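PDB 2PP3: L-talarate/galactarate dehydratase from Salmonella typhimurium, which dehydrates L-talarate and galactarate to 5-keto-4-deoxy-D-glucarate with the aid of magnesium, and also epimerises L-talarate to galactarate. Local coordinates for residues Asp46-Thr51 against Asp226-Trp231; Gly77-Lys82 against Ile132-Ile137. The protein carries 1 engineered substitution. All blocks are in the same frame, centred on the assembly; numbering follows the deposited sequence.

Contact 1 (Asp46-Thr51 against Asp226-Trp231); sequences DAKVLT and DANQQW. With MG (magnesium ion), chain F; LGT (L-glucaric acid), chain G.
Q230, N228 and K48 bury the most surface where the short helix 47-50 of the N-terminal capping domain settles on the loop after strand 223-226 of the enolase-superfamily barrel, closing over the bound L-glucarate. Q230 ends the type I' turn that starts at A227. Its CG, set anti to the carbonyl carbon (chi1 -69°), lies 3.3 Å from A47 CB, and the bend at chi2 then turns the amide in between K48 CG and the T51 side chain. T51 OG1 in turn bonds back to A47 O within its own segment. N228 lies against D46, its amide stacked on the D46 carboxylate with the two planes 25° apart. N228 N donates to D226 OD1, an Asx turn that ties this loop to the metal ligand; the other oxygen, D226 OD2, binds magnesium at 2.1 Å, and E252 and E278 complete the protein ligands. K48 runs across Q230 at about a right angle, then bends at chi3 (-77°) and chi4 so that NZ turns back to D46. There NZ meets the syn lone pairs of both carboxylate oxygens, at 2.7 Å from D46 OD2. D46 is also the helix N-cap: its OD1 takes a second bond, from K48 N, on the anti side and somewhat out of the carboxylate plane. Two donors on OD1 should hold the carboxylate firmly beside the sugar acid, and K48 NZ also donates to O6A of L-glucarate at 2.9 Å.

Contact 2 (Gly77-Lys82 against Ile132-Ile137); sequences GFSYSK and ISPIDI. With LGT (L-glucaric acid), chain G.
P134 and I137 of helix 127-146 pack against G77, F78 and S79 on strand 74-81, the edge strand of the antiparallel sheet in the N-terminal capping domain of this enolase-superfamily enzyme. Helix and strand run nearly antiparallel, at 155°, and their axes come as close as 5.6 Å. Van der Waals packing does most of the work. I137 divides its branches: CG2 presses on the CA of G77 at 3.6 Å, while CD1, at the end of a CG1 set anti to the carbonyl carbon (chi1 -67°), reaches F78 O at 3.4 Å. The P134 ring lies alongside the strand, its CB near the CA of F78 and its CG 3.1 Å from S79 OG; the CB atoms of S79 and S133 meet next to it. G77, lacking a side chain, lets the helix backbone approach, and its CA makes a CH...O contact of 3.5 Å with P134 O. Polar ends are served from outside: S79 OG bonds to Q130 O, and S133 OG to P303 O. Beyond this packing, the chain running on from the strand brings K82 to the substrate site. Its side chain, extended beyond CG, carries NZ to O5 of L-glucarate at 2.9 Å and, more weakly, to O3. With apolar branches and a glycine at the interface, the helix-strand spacing rests on shape fit, and the serine hydroxyls are satisfied by carbonyls outside the two segments.

Both contacts are buried, but they differ in place: the centre of contact 2 lies about 10 Å from the centre of the chain, that of contact 1 about 20 Å. Contact 2 stays within the N-terminal domain, joining its sheet to a helix; contact 1 spans the interface between that domain and the barrel. Along the sequence, contact 2 is nested inside the loop that contact 1 closes. Their nearest atoms are about 7 Å apart, and L-glucarate touches both. Contact 1 is rich in charge, metal and water, as befits a pocket wall, whereas contact 2 is mostly apolar and sends just one charged side chain, K82, to the same ligand.

Contact 1 (Asp46-Thr51 against Asp226-Trp231)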
loop_
_atom_site.group_PDB
_atom_site.type_symbol
_atom_site.label_atom_id
_atom_site.label_comp_id
_atom_site.label_asym_id
_atom_site.label_seq_id
_atom_site.Cartn_x
_atom_site.Cartn_y
_atom_site.Cartn_z
ATOM N N ASP B 46 9.565 -17.799 29.190
ATOM C CA ASP B 46 8.183 -17.381 29.394
ATOM C C ASP B 46 7.398 -18.646 29.742
ATOM O O ASP B 46 7.996 -19.673 30.064
ATOM C CB ASP B 46 7.605 -16.715 28.135
ATOM C CG ASP B 46 7.833 -17.532 26.872
ATOM O OD1 ASP B 46 7.663 -18.768 26.900
ATOM O OD2 ASP B 46 8.173 -16.927 25.837
ATOM N N ALA B 47 6.073 -18.585 29.672
ATOM C CA ALA B 47 5.254 -19.744 30.009
ATOM C C ALA B 47 5.555 -20.981 29.158
ATOM O O ALA B 47 5.337 -22.106 29.601
ATOM C CB ALA B 47 3.779 -19.385 29.912
ATOM N N LYS B 48 6.054 -20.779 27.942
ATOM C CA LYS B 48 6.376 -21.904 27.068
ATOM C C LYS B 48 7.435 -22.812 27.699
ATOM O O LYS B 48 7.509 -24.006 27.393
ATOM C CB LYS B 48 6.865 -21.398 25.704
ATOM C CG LYS B 48 5.775 -20.745 24.861
ATOM C CD LYS B 48 6.283 -20.321 23.485
ATOM C CE LYS B 48 7.108 -19.030 23.532
ATOM N NZ LYS B 48 8.380 -19.145 24.308
ATOM N N VAL B 49 8.253 -22.240 28.579
ATOM C CA VAL B 49 9.293 -22.996 29.264
ATOM C C VAL B 49 8.729 -23.615 30.545
ATOM O O VAL B 49 8.944 -24.798 30.816
ATOM C CB VAL B 49 10.494 -22.097 29.635
ATOM C CG1 VAL B 49 11.558 -22.920 30.368
ATOM C CG2 VAL B 49 11.074 -21.461 28.381
ATOM N N LEU B 50 7.997 -22.818 31.321
ATOM C CA LEU B 50 7.411 -23.294 32.570
ATOM C C LEU B 50 6.356 -24.388 32.398
ATOM O O LEU B 50 5.945 -25.010 33.372
ATOM C CB LEU B 50 6.816 -22.124 33.363
ATOM C CG LEU B 50 7.807 -21.249 34.145
ATOM C CD1 LEU B 50 8.800 -20.594 33.198
ATOM C CD2 LEU B 50 7.039 -20.196 34.925
ATOM N N THR B 51 5.902 -24.616 31.169
ATOM C CA THR B 51 4.926 -25.674 30.923
ATOM C C THR B 51 5.644 -26.860 30.279
ATOM O O THR B 51 5.040 -27.903 30.031
ATOM C CB THR B 51 3.784 -25.217 29.986
ATOM O OG1 THR B 51 4.321 -24.845 28.708
ATOM C CG2 THR B 51 3.032 -24.046 30.606
ATOM N N ASP B 226 0.862 -11.320 28.856
ATOM C CA ASP B 226 1.112 -12.208 27.736
ATOM C C ASP B 226 1.217 -13.652 28.241
ATOM O O ASP B 226 2.149 -13.987 28.971
ATOM C CB ASP B 226 2.417 -11.776 27.089
ATOM C CG ASP B 226 2.759 -12.567 25.861
ATOM O OD1 ASP B 226 2.115 -13.596 25.564
ATOM O OD2 ASP B 226 3.710 -12.143 25.194
ATOM N N ALA B 227 0.266 -14.493 27.842
ATOM C CA ALA B 227 0.234 -15.895 28.267
ATOM C C ALA B 227 0.975 -16.836 27.330
ATOM O O ALA B 227 1.092 -18.032 27.604
ATOM C CB ALA B 227 -1.209 -16.352 28.418
ATOM N N ASN B 228 1.464 -16.306 26.217
ATOM C CA ASN B 228 2.194 -17.110 25.246
ATOM C C ASN B 228 1.558 -18.464 24.907
ATOM O O ASN B 228 2.228 -19.501 24.934
ATOM C CB ASN B 228 3.639 -17.312 25.721
ATOM C CG ASN B 228 4.502 -16.067 25.513
ATOM O OD1 ASN B 228 4.972 -15.793 24.400
ATOM N ND2 ASN B 228 4.697 -15.302 26.579
ATOM N N GLN B 229 0.264 -18.440 24.590
ATOM C CA GLN B 229 -0.485 -19.637 24.191
ATOM C C GLN B 229 -0.638 -20.732 25.237
ATOM O O GLN B 229 -1.143 -21.809 24.913
ATOM C CB GLN B 229 0.166 -20.294 22.971
ATOM C CG GLN B 229 0.524 -19.380 21.819
ATOM C CD GLN B 229 1.214 -20.144 20.702
ATOM O OE1 GLN B 229 0.599 -20.969 20.024
ATOM N NE2 GLN B 229 2.499 -19.883 20.515
ATOM N N GLN B 230 -0.241 -20.473 26.477
ATOM C CA GLN B 230 -0.301 -21.516 27.491
ATOM C C GLN B 230 -1.608 -21.833 28.213
ATOM O O GLN B 230 -1.631 -22.717 29.068
ATOM C CB GLN B 230 0.811 -21.296 28.524
ATOM C CG GLN B 230 2.215 -21.544 27.971
ATOM C CD GLN B 230 2.243 -22.570 26.838
ATOM O OE1 GLN B 230 2.115 -22.220 25.662
ATOM N NE2 GLN B 230 2.399 -23.841 27.191
ATOM N N TRP B 231 -2.692 -21.137 27.896
ATOM C CA TRP B 231 -3.961 -21.457 28.544
ATOM C C TRP B 231 -4.851 -22.238 27.594
ATOM O O TRP B 231 -4.662 -22.194 26.380
ATOM C CB TRP B 231 -4.727 -20.200 28.949
ATOM C CG TRP B 231 -4.116 -19.431 30.053
ATOM C CD1 TRP B 231 -3.432 -19.927 31.123
ATOM C CD2 TRP B 231 -4.198 -18.019 30.246
ATOM N NE1 TRP B 231 -3.083 -18.909 31.975
ATOM C CE2 TRP B 231 -3.543 -17.725 31.462
ATOM C CE3 TRP B 231 -4.767 -16.969 29.508
ATOM C CZ2 TRP B 231 -3.439 -16.422 31.962
ATOM C CZ3 TRP B 231 -4.665 -15.674 30.004
ATOM C CH2 TRP B 231 -4.005 -15.411 31.223
HETATM MG MG MG F . 4.155 -12.084 23.118
HETATM O O1A LGT G . 7.943 -10.134 23.472
HETATM C C1 LGT G . 6.986 -10.909 23.331
HETATM O O1B LGT G . 5.863 -10.559 22.909
HETATM C C2 LGT G . 7.193 -12.420 23.717
HETATM O O2 LGT G . 6.122 -13.241 23.216
HETATM C C3 LGT G . 8.521 -12.997 23.205
HETATM O O3 LGT G . 8.409 -13.255 21.804
HETATM C C4 LGT G . 8.935 -14.323 23.898
HETATM O O4 LGT G . 7.963 -15.347 23.594
HETATM C C5 LGT G . 10.329 -14.852 23.492
HETATM O O5 LGT G . 11.305 -13.838 23.777
HETATM C C6 LGT G . 10.704 -16.135 24.264
HETATM O O6A LGT G . 10.468 -17.228 23.680
HETATM O O6B LGT G . 11.197 -16.015 25.414
HETATM O O HOH W 1 4.592 -16.239 29.352
HETATM O O HOH W 2 3.020 -13.947 22.984
#

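Contact 2 (Gly77-Lys82 against Ile132-Ile137)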
loop_
_atom_site.group_PDB
_atom_site.type_symbol
_atom_site.label_atom_id
_atom_site.label_comp_id
_atom_site.label_asym_id
_atom_site.label_seq_id
_atom_site.Cartn_x
_atom_site.Cartn_y
_atom_site.Cartn_z
ATOM N N GLY B 77 18.773 -4.883 5.879
ATOM C CA GLY B 77 17.573 -5.403 6.505
ATOM C C GLY B 77 17.882 -6.708 7.213
ATOM O O GLY B 77 18.977 -7.257 7.053
ATOM N N PHE B 78 16.937 -7.214 7.998
ATOM C CA PHE B 78 17.186 -8.463 8.706
ATOM C C PHE B 78 15.937 -9.171 9.197
ATOM O O PHE B 78 14.843 -8.596 9.261
ATOM C CB PHE B 78 18.112 -8.209 9.903
ATOM C CG PHE B 78 17.448 -7.487 11.043
ATOM C CD1 PHE B 78 16.708 -8.188 11.994
ATOM C CD2 PHE B 78 17.529 -6.098 11.146
ATOM C CE1 PHE B 78 16.054 -7.519 13.037
ATOM C CE2 PHE B 78 16.880 -5.414 12.183
ATOM C CZ PHE B 78 16.140 -6.125 13.130
ATOM N N SER B 79 16.126 -10.444 9.528
ATOM C CA SER B 79 15.077 -11.281 10.081
ATOM C C SER B 79 15.767 -11.938 11.269
ATOM O O SER B 79 16.957 -11.709 11.508
ATOM C CB SER B 79 14.585 -12.331 9.067
ATOM O OG SER B 79 15.633 -13.162 8.610
ATOM N N TYR B 80 15.036 -12.746 12.021
ATOM C CA TYR B 80 15.624 -13.369 13.189
ATOM C C TYR B 80 14.933 -14.678 13.480
ATOM O O TYR B 80 13.957 -15.037 12.828
ATOM C CB TYR B 80 15.454 -12.452 14.396
ATOM C CG TYR B 80 14.037 -12.435 14.920
ATOM C CD1 TYR B 80 13.638 -13.301 15.938
ATOM C CD2 TYR B 80 13.077 -11.594 14.358
ATOM C CE1 TYR B 80 12.312 -13.335 16.382
ATOM C CE2 TYR B 80 11.751 -11.617 14.792
ATOM C CZ TYR B 80 11.375 -12.490 15.801
ATOM O OH TYR B 80 10.062 -12.521 16.225
ATOM N N SER B 81 15.448 -15.383 14.476
ATOM C CA SER B 81 14.854 -16.637 14.891
ATOM C C SER B 81 15.166 -16.871 16.353
ATOM O O SER B 81 16.323 -16.844 16.760
ATOM C CB SER B 81 15.389 -17.798 14.053
ATOM O OG SER B 81 14.711 -19.000 14.391
ATOM N N LYS B 82 14.125 -17.051 17.151
ATOM C CA LYS B 82 14.299 -17.337 18.566
ATOM C C LYS B 82 14.160 -18.853 18.640
ATOM O O LYS B 82 13.059 -19.388 18.530
ATOM C CB LYS B 82 13.215 -16.649 19.398
ATOM C CG LYS B 82 13.375 -15.141 19.483
ATOM C CD LYS B 82 12.316 -14.530 20.381
ATOM C CE LYS B 82 12.425 -13.010 20.417
ATOM N NZ LYS B 82 11.353 -12.404 21.261
ATOM N N ILE B 132 13.313 -14.242 2.793
ATOM C CA ILE B 132 13.131 -13.141 1.860
ATOM C C ILE B 132 13.050 -11.842 2.662
ATOM O O ILE B 132 13.451 -10.781 2.190
ATOM C CB ILE B 132 11.844 -13.331 1.018
ATOM C CG1 ILE B 132 12.024 -14.528 0.082
ATOM C CG2 ILE B 132 11.546 -12.071 0.196
ATOM C CD1 ILE B 132 10.821 -14.827 -0.770
ATOM N N SER B 133 12.553 -11.943 3.891
ATOM C CA SER B 133 12.419 -10.786 4.774
ATOM C C SER B 133 13.609 -9.824 4.790
ATOM O O SER B 133 13.442 -8.629 4.524
ATOM C CB SER B 133 12.144 -11.242 6.206
ATOM O OG SER B 133 10.855 -11.806 6.311
ATOM N N PRO B 134 14.818 -10.325 5.113
ATOM C CA PRO B 134 16.006 -9.460 5.156
ATOM C C PRO B 134 16.167 -8.650 3.874
ATOM O O PRO B 134 16.427 -7.448 3.905
ATOM C CB PRO B 134 17.156 -10.446 5.342
ATOM C CG PRO B 134 16.504 -11.629 6.025
ATOM C CD PRO B 134 15.193 -11.741 5.298
ATOM N N ILE B 135 16.014 -9.336 2.750
ATOM C CA ILE B 135 16.143 -8.726 1.440
ATOM C C ILE B 135 15.047 -7.692 1.173
ATOM O O ILE B 135 15.338 -6.579 0.718
ATOM C CB ILE B 135 16.114 -9.809 0.343
ATOM C CG1 ILE B 135 17.345 -10.711 0.480
ATOM C CG2 ILE B 135 16.065 -9.171 -1.029
ATOM C CD1 ILE B 135 17.307 -11.964 -0.396
ATOM N N ASP B 136 13.797 -8.061 1.451
ATOM C CA ASP B 136 12.668 -7.162 1.233
ATOM C C ASP B 136 12.867 -5.905 2.082
ATOM O O ASP B 136 12.709 -4.780 1.602
ATOM C CB ASP B 136 11.348 -7.853 1.618
ATOM C CG ASP B 136 10.122 -6.943 1.445
ATOM O OD1 ASP B 136 9.669 -6.736 0.297
ATOM O OD2 ASP B 136 9.607 -6.430 2.464
ATOM N N ILE B 137 13.222 -6.104 3.345
ATOM C CA ILE B 137 13.442 -4.989 4.247
ATOM C C ILE B 137 14.608 -4.110 3.759
ATOM O O ILE B 137 14.504 -2.881 3.761
ATOM C CB ILE B 137 13.675 -5.512 5.689
ATOM C CG1 ILE B 137 12.368 -6.143 6.204
ATOM C CG2 ILE B 137 14.116 -4.388 6.615
ATOM C CD1 ILE B 137 12.460 -6.732 7.607
HETATM O O1A LGT G . 7.943 -10.134 23.472
HETATM C C1 LGT G . 6.986 -10.909 23.331
HETATM O O1B LGT G . 5.863 -10.559 22.909
HETATM C C2 LGT G . 7.193 -12.420 23.717
HETATM O O2 LGT G . 6.122 -13.241 23.216
HETATM C C3 LGT G . 8.521 -12.997 23.205
HETATM O O3 LGT G . 8.409 -13.255 21.804
HETATM C C4 LGT G . 8.935 -14.323 23.898
HETATM O O4 LGT G . 7.963 -15.347 23.594
HETATM C C5 LGT G . 10.329 -14.852 23.492
HETATM O O5 LGT G . 11.305 -13.838 23.777
HETATM C C6 LGT G . 10.704 -16.135 24.264
HETATM O O6A LGT G . 10.468 -17.228 23.680
HETATM O O6B LGT G . 11.197 -16.015 25.414
#